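Local coordinates for extracellular ligand-binding receptor (Verminephrobacter eiseniae, PDB 4M88), which probably binds amino acids outside the cytoplasm as the solute-binding component of an ABC transporter, at residues G59-F64 and I84-D89; V100-P105 and Y292-T297; A159-A164 and I173-V178; A272-A277 and Q282-F287. One frame throughout, in Å; residues are numbered along the deposited sequence.

Contact 1: residues G59-F64 and I84-D89; sequences GFAEQF and IKRMLD
Phe60 and the selenomethionine Met87 meet between two neighbouring helices, 57-68 and 81-89. With chi1 at -169°, CG of Phe60 points opposite the backbone N and the ring reaches across to the other helix, where CE2 lies 3.6 Å from CB of Met87. The Met87 chain passes the ring obliquely before bending at chi3, and its SE comes to 4.0 Å from CZ of Phe60. SE lies obliquely to the ring, 62° off its normal, in a Met-aromatic contact. A bulky flat ring and a long flexible chain suit this buried interface, because the chain can follow the outline of the ring. With an alanine in place of Phe60, Met87 would probably lose the aromatic surface it follows on this side, and a gap would open between the helices.

Nearer the solvent, CB of Ala61 sits 3.7 Å above one face of the Arg86 guanidinium, toward its rim. A small methyl lets the broad cation lie over the helix, and the chi2 bend of Arg86 (64°) turns its chain to do so. Salt bridges from NE to Asp90 and from NH2 to Glu58 hold the guanidinium in that position. The pairing, apolar beneath and ionic at the surface, joins adjacent helices flanking the five-stranded parallel sheet of one alpha/beta lobe, as in periplasmic binding proteins of the leucine-binding family.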
loop_
_atom_site.group_PDB
_atom_site.type_symbol
_atom_site.label_atom_id
_atom_site.label_comp_id
_atom_site.label_asym_id
_atom_site.label_seq_id
_atom_site.Cartn_x
_atom_site.Cartn_y
_atom_site.Cartn_z
ATOM N N GLY A 59 2.835 19.022 6.532
ATOM C CA GLY A 59 3.998 18.383 7.115
ATOM C C GLY A 59 4.904 17.832 6.036
ATOM O O GLY A 59 6.131 17.894 6.149
ATOM N N PHE A 60 4.309 17.291 4.978
ATOM C CA PHE A 60 5.118 16.768 3.884
ATOM C C PHE A 60 5.863 17.891 3.174
ATOM O O PHE A 60 7.064 17.782 2.916
ATOM C CB PHE A 60 4.283 16.001 2.871
ATOM C CG PHE A 60 5.113 15.241 1.884
ATOM C CD1 PHE A 60 5.552 13.965 2.179
ATOM C CD2 PHE A 60 5.490 15.818 0.678
ATOM C CE1 PHE A 60 6.334 13.248 1.274
ATOM C CE2 PHE A 60 6.278 15.118 -0.229
ATOM C CZ PHE A 60 6.697 13.830 0.068
ATOM N N ALA A 61 5.137 18.956 2.846
ATOM C CA ALA A 61 5.725 20.136 2.212
ATOM C C ALA A 61 6.906 20.674 3.009
ATOM O O ALA A 61 7.926 21.071 2.438
ATOM C CB ALA A 61 4.675 21.220 2.038
ATOM N N GLU A 62 6.759 20.707 4.332
ATOM C CA GLU A 62 7.838 21.151 5.215
ATOM C C GLU A 62 9.055 20.229 5.189
ATOM O O GLU A 62 10.197 20.689 5.176
ATOM C CB GLU A 62 7.327 21.263 6.653
ATOM C CG GLU A 62 6.299 22.354 6.863
ATOM C CD GLU A 62 5.726 22.345 8.271
ATOM O OE1 GLU A 62 6.251 21.592 9.122
ATOM O OE2 GLU A 62 4.751 23.089 8.522
ATOM N N GLN A 63 8.819 18.923 5.203
ATOM C CA GLN A 63 9.928 17.967 5.285
ATOM C C GLN A 63 10.669 17.726 3.974
ATOM O O GLN A 63 11.843 17.360 3.988
ATOM C CB GLN A 63 9.444 16.627 5.845
ATOM C CG GLN A 63 8.970 16.716 7.295
ATOM C CD GLN A 63 9.991 17.384 8.189
ATOM O OE1 GLN A 63 11.197 17.147 8.070
ATOM N NE2 GLN A 63 9.520 18.251 9.073
ATOM N N PHE A 64 9.992 17.908 2.849
ATOM C CA PHE A 64 10.593 17.579 1.566
ATOM C C PHE A 64 11.925 18.294 1.303
ATOM O O PHE A 64 12.916 17.625 1.014
ATOM C CB PHE A 64 9.603 17.772 0.406
ATOM C CG PHE A 64 10.142 17.339 -0.933
ATOM C CD1 PHE A 64 10.038 16.022 -1.345
ATOM C CD2 PHE A 64 10.747 18.262 -1.787
ATOM C CE1 PHE A 64 10.532 15.618 -2.587
ATOM C CE2 PHE A 64 11.232 17.879 -3.025
ATOM C CZ PHE A 64 11.132 16.549 -3.429
ATOM N N ILE A 84 1.003 12.812 -0.480
ATOM C CA ILE A 84 1.306 12.570 -1.898
ATOM C C ILE A 84 0.621 13.581 -2.813
ATOM O O ILE A 84 1.212 14.050 -3.799
ATOM C CB ILE A 84 0.976 11.112 -2.317
ATOM C CG1 ILE A 84 1.838 10.127 -1.526
ATOM C CG2 ILE A 84 1.177 10.908 -3.824
ATOM C CD1 ILE A 84 1.322 8.694 -1.603
ATOM N N LYS A 85 -0.620 13.932 -2.497
ATOM C CA LYS A 85 -1.325 14.945 -3.282
ATOM C C LYS A 85 -0.577 16.282 -3.252
ATOM O O LYS A 85 -0.447 16.963 -4.275
ATOM C CB LYS A 85 -2.765 15.109 -2.779
ATOM C CG LYS A 85 -3.586 16.148 -3.536
ATOM C CD LYS A 85 -5.082 15.990 -3.235
ATOM C CE LYS A 85 -5.922 16.889 -4.135
ATOM N NZ LYS A 85 -5.549 18.323 -3.952
ATOM N N ARG A 86 -0.072 16.652 -2.081
ATOM C CA ARG A 86 0.695 17.887 -1.943
ATOM C C ARG A 86 1.987 17.806 -2.763
ATOM O O ARG A 86 2.374 18.773 -3.418
ATOM C CB ARG A 86 1.012 18.150 -0.470
ATOM C CG ARG A 86 1.742 19.463 -0.210
ATOM C CD ARG A 86 0.886 20.662 -0.602
ATOM N NE ARG A 86 1.502 21.917 -0.178
ATOM C CZ ARG A 86 1.241 22.523 0.976
ATOM N NH1 ARG A 86 0.359 22.006 1.825
ATOM N NH2 ARG A 86 1.855 23.656 1.281
HETATM N N MSE A 87 2.640 16.645 -2.731
HETATM C CA MSE A 87 3.874 16.447 -3.484
HETATM C C MSE A 87 3.607 16.688 -4.965
HETATM O O MSE A 87 4.405 17.321 -5.658
HETATM C CB MSE A 87 4.415 15.026 -3.285
HETATM C CG MSE A 87 5.739 14.731 -3.996
HETATM SE SE MSE A 87 6.268 12.846 -3.778
HETATM C CE MSE A 87 5.002 12.013 -5.007
ATOM N N LEU A 88 2.465 16.209 -5.441
ATOM C CA LEU A 88 2.139 16.336 -6.861
ATOM C C LEU A 88 1.615 17.734 -7.210
ATOM O O LEU A 88 1.978 18.302 -8.249
ATOM C CB LEU A 88 1.145 15.243 -7.283
ATOM C CG LEU A 88 1.618 13.791 -7.134
ATOM C CD1 LEU A 88 0.457 12.821 -7.280
ATOM C CD2 LEU A 88 2.707 13.453 -8.151
ATOM N N ASP A 89 0.766 18.295 -6.350
ATOM C CA ASP A 89 0.204 19.630 -6.609
ATOM C C ASP A 89 1.248 20.743 -6.561
ATOM O O ASP A 89 1.171 21.715 -7.317
ATOM C CB ASP A 89 -0.937 19.943 -5.631
ATOM C CG ASP A 89 -2.153 19.038 -5.827
ATOM O OD1 ASP A 89 -2.277 18.393 -6.891
ATOM O OD2 ASP A 89 -2.997 18.987 -4.908
#

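Contact 2: residues V100-P105 and Y292-T297; sequences VVNGVP and YLSART
Asn102 meets Ser294 where the end of strand 99-101, in the parallel sheet of one lobe of this periplasmic-binding-protein fold, comes against helix 286-303 from much later in the chain. Asn102 can be followed outward. Its CB lies 3.3 Å from Ser294 OG, the closest approach of the two segments. CG comes next and stays beside the same hydroxyl, 3.5 Å from OG of Ser294. At the tip the amide divides its work: OD1 accepts from the backbone N of Val121 and of Arg122, while ND2 bonds to Glu290 on the helix and to Ser77 beyond the neighbouring strand. A buried amide can offer an acceptor and two N-H groups at once, so asparagine suits a junction of strand ends and helix.

Serine suits the opposing place because it is small and can return its hydroxyl to its own helix. With OG beside the backbone N (chi1 -65°), it bonds to the carbonyl of Glu290, one turn earlier. Val101 packs its CG1 against the helix, 3.6 Å from the carbonyl O of Ser294 and 4.3 Å from CG2 of Thr297. Thr297 likewise turns its polar branch back into the helix. Its OG1 is 2.8 Å from the carbonyl O of Leu293, which Thr297 OG1 and Thr297 N reach from opposite faces of the carbonyl plane.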
loop_
_atom_site.group_PDB
_atom_site.type_symbol
_atom_site.label_atom_id
_atom_site.label_comp_id
_atom_site.label_asym_id
_atom_site.label_seq_id
_atom_site.Cartn_x
_atom_site.Cartn_y
_atom_site.Cartn_z
ATOM N N VAL A 100 11.141 8.763 -6.392
ATOM C CA VAL A 100 10.273 8.334 -5.302
ATOM C C VAL A 100 9.833 6.923 -5.630
ATOM O O VAL A 100 9.286 6.675 -6.700
ATOM C CB VAL A 100 9.027 9.229 -5.156
ATOM C CG1 VAL A 100 8.176 8.740 -3.988
ATOM C CG2 VAL A 100 9.427 10.683 -4.929
ATOM N N VAL A 101 10.119 5.989 -4.733
ATOM C CA VAL A 101 9.872 4.582 -5.020
ATOM C C VAL A 101 8.749 4.088 -4.136
ATOM O O VAL A 101 8.900 3.989 -2.910
ATOM C CB VAL A 101 11.132 3.720 -4.848
ATOM C CG1 VAL A 101 10.806 2.244 -5.055
ATOM C CG2 VAL A 101 12.209 4.167 -5.830
ATOM N N ASN A 102 7.626 3.808 -4.791
ATOM C CA ASN A 102 6.368 3.412 -4.162
ATOM C C ASN A 102 5.638 4.583 -3.513
ATOM O O ASN A 102 6.241 5.606 -3.159
ATOM C CB ASN A 102 6.536 2.248 -3.177
ATOM C CG ASN A 102 5.259 1.427 -3.032
ATOM O OD1 ASN A 102 4.590 1.125 -4.029
ATOM N ND2 ASN A 102 4.899 1.090 -1.795
ATOM N N GLY A 103 4.329 4.426 -3.385
ATOM C CA GLY A 103 3.483 5.413 -2.743
ATOM C C GLY A 103 2.288 4.668 -2.191
ATOM O O GLY A 103 1.790 3.729 -2.827
ATOM N N VAL A 104 1.861 5.055 -0.991
ATOM C CA VAL A 104 0.671 4.495 -0.357
ATOM C C VAL A 104 -0.229 5.660 0.019
ATOM O O VAL A 104 0.210 6.571 0.715
ATOM C CB VAL A 104 1.037 3.763 0.942
ATOM C CG1 VAL A 104 -0.220 3.230 1.648
ATOM C CG2 VAL A 104 2.025 2.653 0.659
ATOM N N PRO A 105 -1.506 5.633 -0.398
ATOM C CA PRO A 105 -2.217 4.567 -1.100
ATOM C C PRO A 105 -1.982 4.614 -2.596
ATOM O O PRO A 105 -1.505 5.629 -3.119
ATOM C CB PRO A 105 -3.682 4.915 -0.829
ATOM C CG PRO A 105 -3.687 6.408 -0.798
ATOM C CD PRO A 105 -2.381 6.790 -0.128
ATOM N N TYR A 292 9.990 -3.410 2.824
ATOM C CA TYR A 292 11.117 -4.241 2.422
ATOM C C TYR A 292 11.262 -4.277 0.895
ATOM O O TYR A 292 12.356 -4.088 0.362
ATOM C CB TYR A 292 10.945 -5.638 3.009
ATOM C CG TYR A 292 11.979 -6.647 2.547
ATOM C CD1 TYR A 292 13.158 -6.821 3.250
ATOM C CD2 TYR A 292 11.770 -7.415 1.399
ATOM C CE1 TYR A 292 14.109 -7.748 2.838
ATOM C CE2 TYR A 292 12.714 -8.343 0.973
ATOM C CZ TYR A 292 13.883 -8.494 1.689
ATOM O OH TYR A 292 14.821 -9.406 1.274
ATOM N N LEU A 293 10.161 -4.506 0.189
ATOM C CA LEU A 293 10.217 -4.610 -1.276
ATOM C C LEU A 293 10.494 -3.264 -1.942
ATOM O O LEU A 293 11.127 -3.203 -3.006
ATOM C CB LEU A 293 8.925 -5.222 -1.834
ATOM C CG LEU A 293 8.771 -6.719 -1.551
ATOM C CD1 LEU A 293 7.399 -7.246 -1.957
ATOM C CD2 LEU A 293 9.866 -7.519 -2.247
ATOM N N SER A 294 10.022 -2.187 -1.323
ATOM C CA SER A 294 10.243 -0.868 -1.894
ATOM C C SER A 294 11.729 -0.550 -1.820
ATOM O O SER A 294 12.325 -0.083 -2.794
ATOM C CB SER A 294 9.406 0.193 -1.183
ATOM O OG SER A 294 8.026 -0.044 -1.386
ATOM N N ALA A 295 12.325 -0.819 -0.667
ATOM C CA ALA A 295 13.757 -0.607 -0.479
ATOM C C ALA A 295 14.560 -1.577 -1.340
ATOM O O ALA A 295 15.559 -1.195 -1.949
ATOM C CB ALA A 295 14.133 -0.744 0.998
ATOM N N ARG A 296 14.134 -2.834 -1.405
ATOM C CA ARG A 296 14.872 -3.808 -2.191
ATOM C C ARG A 296 14.858 -3.497 -3.693
ATOM O O ARG A 296 15.807 -3.804 -4.409
ATOM C CB ARG A 296 14.353 -5.222 -1.942
ATOM C CG ARG A 296 15.177 -6.268 -2.663
ATOM C CD ARG A 296 14.992 -7.647 -2.063
ATOM N NE ARG A 296 15.668 -8.649 -2.874
ATOM C CZ ARG A 296 15.588 -9.955 -2.655
ATOM N NH1 ARG A 296 14.863 -10.406 -1.635
ATOM N NH2 ARG A 296 16.226 -10.800 -3.461
ATOM N N THR A 297 13.781 -2.882 -4.169
ATOM C CA THR A 297 13.714 -2.434 -5.564
ATOM C C THR A 297 14.844 -1.457 -5.868
ATOM O O THR A 297 15.518 -1.571 -6.899
ATOM C CB THR A 297 12.377 -1.749 -5.823
ATOM O OG1 THR A 297 11.349 -2.732 -5.708
ATOM C CG2 THR A 297 12.331 -1.131 -7.212
#

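Contact 3: residues A159-A164 and I173-V178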
loop_
_atom_site.group_PDB
_atom_site.type_symbol
_atom_site.label_atom_id
_atom_site.label_comp_id
_atom_site.label_asym_id
_atom_site.label_seq_id
_atom_site.Cartn_x
_atom_site.Cartn_y
_atom_site.Cartn_z
ATOM N N ALA A 159 -15.255 6.589 -7.445
ATOM C CA ALA A 159 -15.439 6.750 -8.888
ATOM C C ALA A 159 -14.923 5.523 -9.630
ATOM O O ALA A 159 -15.505 5.109 -10.632
ATOM C CB ALA A 159 -14.734 8.012 -9.394
ATOM N N VAL A 160 -13.822 4.953 -9.145
ATOM C CA VAL A 160 -13.270 3.752 -9.763
ATOM C C VAL A 160 -14.231 2.574 -9.616
ATOM O O VAL A 160 -14.440 1.817 -10.570
ATOM C CB VAL A 160 -11.870 3.413 -9.190
ATOM C CG1 VAL A 160 -11.436 2.025 -9.605
ATOM C CG2 VAL A 160 -10.856 4.446 -9.670
ATOM N N VAL A 161 -14.825 2.424 -8.432
ATOM C CA VAL A 161 -15.815 1.369 -8.216
ATOM C C VAL A 161 -16.978 1.536 -9.183
ATOM O O VAL A 161 -17.420 0.571 -9.798
ATOM C CB VAL A 161 -16.351 1.317 -6.756
ATOM C CG1 VAL A 161 -17.270 0.118 -6.597
ATOM C CG2 VAL A 161 -15.208 1.195 -5.765
ATOM N N GLN A 162 -17.470 2.765 -9.337
ATOM C CA GLN A 162 -18.613 2.993 -10.227
ATOM C C GLN A 162 -18.282 2.581 -11.659
ATOM O O GLN A 162 -19.110 1.973 -12.347
ATOM C CB GLN A 162 -19.055 4.463 -10.189
ATOM C CG GLN A 162 -19.562 4.916 -8.826
ATOM C CD GLN A 162 -19.860 6.411 -8.778
ATOM O OE1 GLN A 162 -19.448 7.166 -9.659
ATOM N NE2 GLN A 162 -20.579 6.840 -7.747
ATOM N N GLU A 163 -17.074 2.903 -12.112
ATOM C CA GLU A 163 -16.677 2.564 -13.479
ATOM C C GLU A 163 -16.474 1.048 -13.626
ATOM O O GLU A 163 -16.825 0.459 -14.654
ATOM C CB GLU A 163 -15.401 3.309 -13.871
ATOM C CG GLU A 163 -14.878 2.961 -15.262
ATOM C CD GLU A 163 -15.754 3.497 -16.393
ATOM O OE1 GLU A 163 -16.653 4.328 -16.128
ATOM O OE2 GLU A 163 -15.536 3.083 -17.553
ATOM N N ALA A 164 -15.925 0.423 -12.587
ATOM C CA ALA A 164 -15.682 -1.018 -12.600
ATOM C C ALA A 164 -16.989 -1.790 -12.673
ATOM O O ALA A 164 -17.101 -2.766 -13.418
ATOM C CB ALA A 164 -14.881 -1.442 -11.371
ATOM N N ILE A 173 -24.443 -5.220 -11.992
ATOM C CA ILE A 173 -24.451 -5.186 -10.536
ATOM C C ILE A 173 -25.006 -3.842 -10.116
ATOM O O ILE A 173 -24.589 -2.804 -10.642
ATOM C CB ILE A 173 -23.035 -5.296 -9.952
ATOM C CG1 ILE A 173 -22.419 -6.649 -10.286
ATOM C CG2 ILE A 173 -23.059 -5.117 -8.431
ATOM C CD1 ILE A 173 -21.003 -6.758 -9.809
ATOM N N GLU A 174 -25.946 -3.846 -9.175
ATOM C CA GLU A 174 -26.428 -2.591 -8.622
ATOM C C GLU A 174 -25.447 -2.136 -7.565
ATOM O O GLU A 174 -25.047 -2.923 -6.703
ATOM C CB GLU A 174 -27.818 -2.747 -8.005
ATOM C CG GLU A 174 -28.325 -1.469 -7.356
ATOM C CD GLU A 174 -29.654 -1.654 -6.647
ATOM O OE1 GLU A 174 -30.202 -2.777 -6.693
ATOM O OE2 GLU A 174 -30.144 -0.675 -6.042
ATOM N N LEU A 175 -25.047 -0.873 -7.630
ATOM C CA LEU A 175 -24.055 -0.361 -6.693
ATOM C C LEU A 175 -24.593 0.808 -5.873
ATOM O O LEU A 175 -25.162 1.740 -6.430
ATOM C CB LEU A 175 -22.800 0.075 -7.459
ATOM C CG LEU A 175 -21.732 0.809 -6.648
ATOM C CD1 LEU A 175 -21.035 -0.144 -5.678
ATOM C CD2 LEU A 175 -20.727 1.472 -7.581
ATOM N N ASN A 176 -24.416 0.763 -4.555
ATOM C CA ASN A 176 -24.718 1.921 -3.721
ATOM C C ASN A 176 -23.462 2.366 -3.001
ATOM O O ASN A 176 -22.717 1.536 -2.500
ATOM C CB ASN A 176 -25.802 1.593 -2.695
ATOM C CG ASN A 176 -27.150 1.367 -3.333
ATOM O OD1 ASN A 176 -27.489 2.001 -4.331
ATOM N ND2 ASN A 176 -27.928 0.460 -2.765
ATOM N N GLY A 177 -23.216 3.668 -2.953
ATOM C CA GLY A 177 -22.008 4.148 -2.296
ATOM C C GLY A 177 -22.362 5.097 -1.179
ATOM O O GLY A 177 -23.100 6.065 -1.391
ATOM N N VAL A 178 -21.842 4.818 0.006
ATOM C CA VAL A 178 -22.167 5.603 1.193
ATOM C C VAL A 178 -20.917 6.292 1.712
ATOM O O VAL A 178 -19.947 5.638 2.077
ATOM C CB VAL A 178 -22.766 4.719 2.284
ATOM C CG1 VAL A 178 -23.036 5.531 3.531
ATOM C CG2 VAL A 178 -24.062 4.081 1.784
#
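Within the beta-alpha-beta unit formed by strand 143-149, helix 152-166 and strand 174-180, Leu175 of the second strand packs against Val161 and Gln162 of the intervening helix. The strand directs Leu175 toward the helix, and a first torsion that sets CG anti to the backbone N (chi1 172°) carries the forked end across the gap. Both methyls meet a single branch of valine: CG1 of Val161 lies 3.8 Å from CD2 and 3.9 Å from CD1 of Leu175. The two side chains cross at about a right angle, so the valine methyl faces the fork and does not run alongside it.

CD2 of Leu175 reaches further, to within 3.7 Å of the backbone CA of Gln162, and touches the foot of that side chain as well, with CG of Gln162 3.8 Å away. Beyond CG the glutamine is extended (chi2 174°). Glutamine suits this margin because its CG adds to the cover of the leucine while the residue as a whole stays exposed to solvent. Leucine and valine fit the inner side, where only hydrocarbon is met across the contact.

Around this pair, Leu175 also touches Met158 and Val165 of the same helix and Thr146 of strand 143-149, while Val161 leans on Ile129 of helix 125-138. Strand 174-180 is an outermost strand of its sheet and pairs through its backbone with 143-149, while helix 184-195 packs against it at Val178.

Contact 4: residues A272-A277 and Q282-F287; sequences AAMKEA and QEYTEF
Met274, a selenomethionine, lays its side chain over one face of the Tyr284 ring, joining helix 265-277 to the loop that leads into helix 286-303, where a short loop links two successive helices of this periplasmic-binding-protein fold. CG makes the CH-pi contact, 4.2 Å from the Tyr284 ring centroid and 16° off the normal. CB of Met274 lies nearer the rim, 3.5 Å from CE1 of Tyr284. The chain then bends at chi2 and chi3, which brings CE back to 3.9 Å from CD1 of Tyr284. SE stands oblique to the ring in a Met-aromatic contact, 5.5 Å from the centroid of Tyr284. A flexible, unbranched chain suits this place because it can follow a flat surface closely. Phe270, in the same helix as Met274, also meets the tyrosine, edge-to-face. Tyrosine combines a buried ring with a phenol that reaches the exposed Lys275. With an alanine here, Met274 would probably be left without the face it lies on and the lysine without its oxygen partner. That polar bond forms at the ring's edge, near its plane: Lys275, crossing the tyrosine at about a right angle, donates from NZ to OH of Tyr284 over 2.8 Å.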
loop_
_atom_site.group_PDB
_atom_site.type_symbol
_atom_site.label_atom_id
_atom_site.label_comp_id
_atom_site.label_asym_id
_atom_site.label_seq_id
_atom_site.Cartn_x
_atom_site.Cartn_y
_atom_site.Cartn_z
ATOM N N ALA A 272 13.722 -13.670 6.854
ATOM C CA ALA A 272 15.079 -13.722 7.391
ATOM C C ALA A 272 15.567 -12.328 7.785
ATOM O O ALA A 272 16.230 -12.158 8.812
ATOM C CB ALA A 272 16.023 -14.357 6.388
ATOM N N ALA A 273 15.240 -11.336 6.967
ATOM C CA ALA A 273 15.646 -9.961 7.241
ATOM C C ALA A 273 14.955 -9.451 8.501
ATOM O O ALA A 273 15.570 -8.774 9.326
ATOM C CB ALA A 273 15.357 -9.061 6.034
HETATM N N MSE A 274 13.675 -9.781 8.653
HETATM C CA MSE A 274 12.928 -9.381 9.844
HETATM C C MSE A 274 13.440 -10.042 11.133
HETATM O O MSE A 274 13.507 -9.379 12.173
HETATM C CB MSE A 274 11.422 -9.625 9.654
HETATM C CG MSE A 274 10.777 -8.761 8.571
HETATM SE SE MSE A 274 10.821 -6.846 9.043
HETATM C CE MSE A 274 9.539 -6.857 10.495
ATOM N N LYS A 275 13.820 -11.325 11.085
ATOM C CA LYS A 275 14.317 -11.995 12.300
ATOM C C LYS A 275 15.595 -11.328 12.774
ATOM O O LYS A 275 15.820 -11.161 13.974
ATOM C CB LYS A 275 14.683 -13.471 12.096
ATOM C CG LYS A 275 13.891 -14.279 11.120
ATOM C CD LYS A 275 12.455 -14.462 11.550
ATOM C CE LYS A 275 11.697 -15.336 10.553
ATOM N NZ LYS A 275 10.226 -15.198 10.715
ATOM N N GLU A 276 16.456 -10.997 11.817
ATOM C CA GLU A 276 17.740 -10.382 12.123
ATOM C C GLU A 276 17.568 -8.997 12.754
ATOM O O GLU A 276 18.189 -8.683 13.772
ATOM C CB GLU A 276 18.593 -10.289 10.853
ATOM C CG GLU A 276 18.976 -11.643 10.255
ATOM C CD GLU A 276 19.821 -11.523 8.987
ATOM O OE1 GLU A 276 19.539 -10.630 8.152
ATOM O OE2 GLU A 276 20.770 -12.327 8.828
ATOM N N ALA A 277 16.708 -8.181 12.149
ATOM C CA ALA A 277 16.543 -6.790 12.556
ATOM C C ALA A 277 15.590 -6.631 13.742
ATOM O O ALA A 277 15.796 -5.775 14.601
ATOM C CB ALA A 277 16.059 -5.954 11.364
ATOM N N GLN A 282 6.900 -11.789 16.167
ATOM C CA GLN A 282 6.445 -13.163 16.010
ATOM C C GLN A 282 5.643 -13.329 14.728
ATOM O O GLN A 282 5.497 -14.437 14.219
ATOM C CB GLN A 282 5.585 -13.571 17.208
ATOM C CG GLN A 282 6.297 -13.499 18.549
ATOM C CD GLN A 282 7.070 -14.762 18.857
ATOM O OE1 GLN A 282 6.671 -15.856 18.456
ATOM N NE2 GLN A 282 8.185 -14.620 19.570
ATOM N N GLU A 283 5.122 -12.217 14.220
ATOM C CA GLU A 283 4.226 -12.235 13.073
ATOM C C GLU A 283 4.474 -10.960 12.274
ATOM O O GLU A 283 4.816 -9.937 12.867
ATOM C CB GLU A 283 2.778 -12.270 13.566
ATOM C CG GLU A 283 1.759 -12.707 12.538
ATOM C CD GLU A 283 0.357 -12.789 13.120
ATOM O OE1 GLU A 283 0.193 -13.401 14.201
ATOM O OE2 GLU A 283 -0.574 -12.235 12.499
ATOM N N TYR A 284 4.313 -11.013 10.950
ATOM C CA TYR A 284 4.604 -9.844 10.102
ATOM C C TYR A 284 3.368 -9.260 9.432
ATOM O O TYR A 284 2.325 -9.907 9.375
ATOM C CB TYR A 284 5.651 -10.192 9.049
ATOM C CG TYR A 284 6.880 -10.785 9.682
ATOM C CD1 TYR A 284 7.500 -10.151 10.750
ATOM C CD2 TYR A 284 7.383 -12.002 9.257
ATOM C CE1 TYR A 284 8.609 -10.702 11.365
ATOM C CE2 TYR A 284 8.487 -12.562 9.856
ATOM C CZ TYR A 284 9.096 -11.909 10.911
ATOM O OH TYR A 284 10.200 -12.467 11.512
ATOM N N THR A 285 3.489 -8.028 8.935
ATOM C CA THR A 285 2.381 -7.371 8.240
ATOM C C THR A 285 2.728 -7.044 6.788
ATOM O O THR A 285 3.902 -7.068 6.383
ATOM C CB THR A 285 1.977 -6.052 8.911
ATOM O OG1 THR A 285 2.981 -5.059 8.661
ATOM C CG2 THR A 285 1.815 -6.239 10.401
ATOM N N GLU A 286 1.694 -6.708 6.021
ATOM C CA GLU A 286 1.844 -6.320 4.627
ATOM C C GLU A 286 2.642 -5.020 4.488
ATOM O O GLU A 286 3.370 -4.831 3.516
ATOM C CB GLU A 286 0.459 -6.157 3.993
ATOM C CG GLU A 286 -0.355 -7.464 3.905
ATOM C CD GLU A 286 -1.085 -7.821 5.197
ATOM O OE1 GLU A 286 -0.857 -7.159 6.237
ATOM O OE2 GLU A 286 -1.902 -8.769 5.160
ATOM N N PHE A 287 2.518 -4.120 5.456
ATOM C CA PHE A 287 3.297 -2.882 5.386
ATOM C C PHE A 287 4.792 -3.111 5.598
ATOM O O PHE A 287 5.616 -2.450 4.972
ATOM C CB PHE A 287 2.761 -1.828 6.347
ATOM C CG PHE A 287 1.520 -1.151 5.841
ATOM C CD1 PHE A 287 1.461 -0.696 4.526
ATOM C CD2 PHE A 287 0.405 -1.019 6.647
ATOM C CE1 PHE A 287 0.305 -0.092 4.030
ATOM C CE2 PHE A 287 -0.748 -0.413 6.165
ATOM C CZ PHE A 287 -0.795 0.053 4.854
#

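Overall arrangement
From the N terminus, contact 1 comes first, closing a short loop that contains strand 74-76 and pairing two helices on the five-stranded sheet. The chain then enters contact 2 at strand 99-101, and this long loop closes only at helix 286-303. Contacts 3 and 4 are nested inside it, in series with each other. Contact 3 binds helix to edge strand in the seven-stranded sheet; its centre is about 36 Å from that of contact 4, which joins two successive helices as the chain returns to the first sheet. Contact 1 touches contact 2 through Ile84 and Val104, and Tyr292 packs on Ala273 between contacts 2 and 4, which share helix 286-303.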